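Local coordinates for protein complement factor H (Mus musculus, PDB 2YBY) that probably restrains complement activation as a regulator of innate immunity, here represented by its sushi domains 6 and 7, at residues F25-C37 with Y51-C65. The protein carries 1 engineered substitution. Numbering follows the deposited sequence.
Sequences FPVSIGNKYSYKC and YLRCTAQGWEPEVPC
Strands 32-37 and 51-55 pair antiparallel as the central and an outer strand of the three-stranded sheet in sushi domain 6, and the loop leading into the first strand and the chain leaving the second prolong the contact. Tyr33 and Leu52 form a hydrogen-bonded pair: Tyr33 N reaches Leu52 O and, on a straighter path (175° at the hydrogen), Leu52 N reaches Tyr33 O, each at 2.9 Å. Past it, Gly30 N and Asn31 O bond to the backbone of Cys54, tying the type II turn 28-31 to the strand end.

On one face Lys32 lies across the ring of Tyr51: CE sits over its centre, 3.6 Å from the centroid, in a CH-pi contact, and the bend at chi4 (-63°) lifts NZ farther off, still over that face in a cation-pi contact, where a water accepts from it. The Arg53 side chain lies alongside, NH1 3.5 Å from Lys32 CD. On the Tyr33 and Leu52 face, Trp59 takes Leu52 CD2 over its indole and meets Phe25 rim to rim, CZ2 3.5 Å from Phe25 CE1; Phe25 CZ covers the Tyr33 ring.

Cys5-Cys54 and Cys37-Cys65 are the I-III and II-IV disulfides of the sushi fold. Between these covalent ties the Tyr35 hydroxyl, donating to Pro64 O (2.7 Å) and water-bridged to Tyr51 O, joins its strand to the returning chain.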
# COMPACT_ATOMS: atom_id res chain seq x y z
N PHE A 25 15.69 12.44 16.50
CA PHE A 25 16.49 12.02 15.36
C PHE A 25 17.82 12.78 15.28
O PHE A 25 17.87 13.95 15.68
CB PHE A 25 15.67 12.15 14.06
CG PHE A 25 14.56 11.13 14.03
CD1 PHE A 25 14.79 9.85 13.60
CD2 PHE A 25 13.32 11.43 14.57
CE1 PHE A 25 13.78 8.89 13.64
CE2 PHE A 25 12.31 10.46 14.62
CZ PHE A 25 12.58 9.18 14.22
N PRO A 26 18.90 12.17 14.77
CA PRO A 26 18.99 10.80 14.25
C PRO A 26 18.91 9.69 15.30
O PRO A 26 19.08 9.92 16.50
CB PRO A 26 20.31 10.80 13.50
CG PRO A 26 21.17 11.76 14.29
CD PRO A 26 20.20 12.87 14.66
N VAL A 27 18.61 8.46 14.83
CA VAL A 27 18.42 7.31 15.71
C VAL A 27 19.26 6.12 15.23
O VAL A 27 19.72 6.12 14.06
CB VAL A 27 16.92 6.90 15.81
CG1 VAL A 27 16.08 8.02 16.42
CG2 VAL A 27 16.36 6.49 14.45
N SER A 28 19.41 5.11 16.09
CA SER A 28 20.22 3.91 15.81
C SER A 28 19.53 2.84 15.02
O SER A 28 18.29 2.75 15.03
CB SER A 28 20.74 3.32 17.11
OG SER A 28 21.48 4.30 17.83
N ILE A 29 20.33 1.94 14.42
CA ILE A 29 19.85 0.79 13.67
C ILE A 29 19.10 -0.11 14.64
O ILE A 29 19.53 -0.29 15.78
CB ILE A 29 21.00 0.05 12.93
CG1 ILE A 29 21.45 0.87 11.70
CG2 ILE A 29 20.58 -1.39 12.49
CD1 ILE A 29 22.92 0.52 11.20
N GLY A 30 17.95 -0.62 14.21
CA GLY A 30 17.09 -1.44 15.05
C GLY A 30 15.86 -0.70 15.54
O GLY A 30 14.86 -1.34 15.84
N ASN A 31 15.90 0.64 15.63
CA ASN A 31 14.74 1.41 16.09
C ASN A 31 13.66 1.33 15.01
O ASN A 31 13.96 1.26 13.82
CB ASN A 31 15.07 2.86 16.33
CG ASN A 31 15.75 3.10 17.65
OD1 ASN A 31 16.93 2.78 17.84
ND2 ASN A 31 15.02 3.65 18.61
N LYS A 32 12.41 1.39 15.41
CA LYS A 32 11.30 1.37 14.46
C LYS A 32 10.25 2.31 14.92
O LYS A 32 10.14 2.60 16.12
CB LYS A 32 10.76 -0.04 14.25
CG LYS A 32 10.11 -0.64 15.49
CD LYS A 32 9.68 -2.09 15.24
CE LYS A 32 8.84 -2.66 16.34
NZ LYS A 32 9.54 -2.76 17.66
N TYR A 33 9.45 2.84 13.97
CA TYR A 33 8.45 3.84 14.29
C TYR A 33 7.18 3.57 13.52
O TYR A 33 7.27 3.31 12.34
CB TYR A 33 8.97 5.25 13.94
CG TYR A 33 10.18 5.61 14.78
CD1 TYR A 33 10.02 6.08 16.07
CD2 TYR A 33 11.46 5.26 14.37
CE1 TYR A 33 11.12 6.31 16.90
CE2 TYR A 33 12.56 5.46 15.20
CZ TYR A 33 12.38 5.99 16.46
OH TYR A 33 13.42 6.15 17.34
N SER A 34 6.00 3.64 14.18
CA SER A 34 4.76 3.40 13.49
C SER A 34 4.46 4.56 12.55
O SER A 34 4.79 5.71 12.86
CB SER A 34 3.63 3.22 14.51
OG SER A 34 3.50 4.36 15.33
N TYR A 35 3.83 4.26 11.40
CA TYR A 35 3.45 5.28 10.44
C TYR A 35 2.16 4.90 9.78
O TYR A 35 1.74 3.74 9.81
CB TYR A 35 4.55 5.55 9.39
CG TYR A 35 4.70 4.46 8.34
CD1 TYR A 35 5.53 3.38 8.56
CD2 TYR A 35 4.05 4.56 7.11
CE1 TYR A 35 5.71 2.40 7.58
CE2 TYR A 35 4.18 3.56 6.15
CZ TYR A 35 5.04 2.50 6.37
OH TYR A 35 5.25 1.51 5.43
N LYS A 36 1.54 5.87 9.16
CA LYS A 36 0.29 5.67 8.44
C LYS A 36 0.41 6.37 7.09
O LYS A 36 1.34 7.15 6.87
CB LYS A 36 -0.90 6.23 9.25
CG LYS A 36 -0.80 7.72 9.50
CD LYS A 36 -1.99 8.29 10.27
CE LYS A 36 -1.82 9.77 10.53
NZ LYS A 36 -3.07 10.40 11.03
N CYS A 37 -0.50 6.04 6.20
CA CYS A 37 -0.51 6.61 4.87
C CYS A 37 -1.76 7.43 4.64
O CYS A 37 -2.81 7.17 5.22
CB CYS A 37 -0.37 5.52 3.82
SG CYS A 37 1.12 4.51 4.00
N TYR A 51 5.43 -0.36 10.51
CA TYR A 51 6.66 0.18 11.08
C TYR A 51 7.66 0.59 9.99
O TYR A 51 7.83 -0.13 9.01
CB TYR A 51 7.35 -0.83 11.98
CG TYR A 51 6.66 -1.05 13.29
CD1 TYR A 51 6.58 -0.04 14.24
CD2 TYR A 51 6.05 -2.27 13.58
CE1 TYR A 51 5.95 -0.25 15.47
CE2 TYR A 51 5.45 -2.50 14.81
CZ TYR A 51 5.32 -1.46 15.72
OH TYR A 51 4.75 -1.67 16.95
N LEU A 52 8.28 1.74 10.18
CA LEU A 52 9.40 2.22 9.37
C LEU A 52 10.62 1.84 10.19
O LEU A 52 10.67 2.18 11.37
CB LEU A 52 9.34 3.72 9.16
CG LEU A 52 10.22 4.21 7.99
CD1 LEU A 52 9.63 3.84 6.65
CD2 LEU A 52 10.48 5.68 8.08
N ARG A 53 11.53 1.07 9.61
CA ARG A 53 12.66 0.50 10.35
C ARG A 53 13.96 1.10 9.97
O ARG A 53 14.27 1.22 8.79
CB ARG A 53 12.73 -1.00 10.11
CG ARG A 53 11.53 -1.74 10.73
CD ARG A 53 11.47 -3.19 10.30
NE ARG A 53 10.18 -3.77 10.72
CZ ARG A 53 9.91 -4.26 11.92
NH1 ARG A 53 10.85 -4.30 12.86
NH2 ARG A 53 8.70 -4.73 12.19
N CYS A 54 14.76 1.47 10.98
CA CYS A 54 16.10 1.99 10.70
C CYS A 54 17.05 0.79 10.50
O CYS A 54 17.27 0.03 11.44
CB CYS A 54 16.58 2.88 11.83
SG CYS A 54 18.32 3.35 11.65
N THR A 55 17.54 0.57 9.28
CA THR A 55 18.40 -0.57 8.97
C THR A 55 19.80 -0.09 8.57
O THR A 55 20.01 1.11 8.37
CB THR A 55 17.80 -1.44 7.85
OG1 THR A 55 18.12 -0.88 6.58
CG2 THR A 55 16.33 -1.69 8.01
N ALA A 56 20.70 -1.04 8.29
CA ALA A 56 22.05 -0.71 7.79
C ALA A 56 22.01 -0.11 6.37
O ALA A 56 23.01 0.47 5.92
CB ALA A 56 22.91 -1.96 7.81
N GLN A 57 20.85 -0.21 5.67
CA GLN A 57 20.64 0.39 4.35
C GLN A 57 19.77 1.67 4.47
O GLN A 57 19.36 2.24 3.45
CB GLN A 57 20.02 -0.66 3.41
CG GLN A 57 21.06 -1.65 2.87
CD GLN A 57 20.52 -3.01 2.49
OE1 GLN A 57 19.31 -3.20 2.28
NE2 GLN A 57 21.41 -3.99 2.36
N GLY A 58 19.58 2.16 5.69
CA GLY A 58 18.75 3.33 5.96
C GLY A 58 17.33 2.89 6.23
O GLY A 58 17.08 1.73 6.54
N TRP A 59 16.39 3.82 6.12
CA TRP A 59 14.98 3.49 6.38
C TRP A 59 14.44 2.52 5.38
O TRP A 59 14.75 2.61 4.17
CB TRP A 59 14.14 4.77 6.30
CG TRP A 59 14.43 5.72 7.41
CD1 TRP A 59 15.01 6.95 7.31
CD2 TRP A 59 14.09 5.54 8.79
NE1 TRP A 59 15.09 7.53 8.54
CE2 TRP A 59 14.52 6.70 9.47
CE3 TRP A 59 13.49 4.51 9.53
CZ2 TRP A 59 14.41 6.83 10.85
CZ3 TRP A 59 13.35 4.66 10.90
CH2 TRP A 59 13.76 5.83 11.54
N GLU A 60 13.64 1.57 5.88
CA GLU A 60 12.93 0.61 5.07
C GLU A 60 11.47 0.56 5.55
O GLU A 60 11.22 0.54 6.76
CB GLU A 60 13.56 -0.80 5.13
CG GLU A 60 14.97 -0.82 4.56
CD GLU A 60 15.52 -2.20 4.26
OE1 GLU A 60 15.10 -3.17 4.93
OE2 GLU A 60 16.35 -2.31 3.33
N PRO A 61 10.49 0.50 4.63
CA PRO A 61 10.62 0.50 3.14
C PRO A 61 11.17 1.77 2.53
O PRO A 61 11.07 2.84 3.12
CB PRO A 61 9.21 0.17 2.66
CG PRO A 61 8.44 -0.31 3.87
CD PRO A 61 9.08 0.36 5.04
N GLU A 62 11.77 1.65 1.34
CA GLU A 62 12.29 2.82 0.62
C GLU A 62 11.15 3.74 0.27
O GLU A 62 11.34 4.97 0.23
CB GLU A 62 12.96 2.42 -0.70
CG GLU A 62 14.20 1.57 -0.56
CD GLU A 62 14.84 1.32 -1.91
OE1 GLU A 62 14.12 1.19 -2.93
OE2 GLU A 62 16.09 1.25 -1.94
N VAL A 63 10.00 3.16 -0.10
CA VAL A 63 8.78 3.88 -0.46
C VAL A 63 7.72 3.36 0.54
O VAL A 63 7.05 2.36 0.33
CB VAL A 63 8.40 3.68 -1.96
CG1 VAL A 63 7.15 4.48 -2.32
CG2 VAL A 63 9.56 4.07 -2.87
N PRO A 64 7.55 4.05 1.67
CA PRO A 64 6.72 3.48 2.73
C PRO A 64 5.23 3.39 2.42
O PRO A 64 4.54 2.56 3.03
CB PRO A 64 6.99 4.43 3.90
CG PRO A 64 8.36 4.95 3.64
CD PRO A 64 8.34 5.19 2.18
N CYS A 65 4.75 4.32 1.60
CA CYS A 65 3.35 4.40 1.24
C CYS A 65 3.23 4.28 -0.26
O CYS A 65 3.86 5.04 -1.02
CB CYS A 65 2.75 5.70 1.73
SG CYS A 65 2.66 5.80 3.53
O HOH W 1 13.33 -3.15 13.68
O HOH W 2 7.00 -2.91 19.11
O HOH W 3 6.27 -0.94 6.40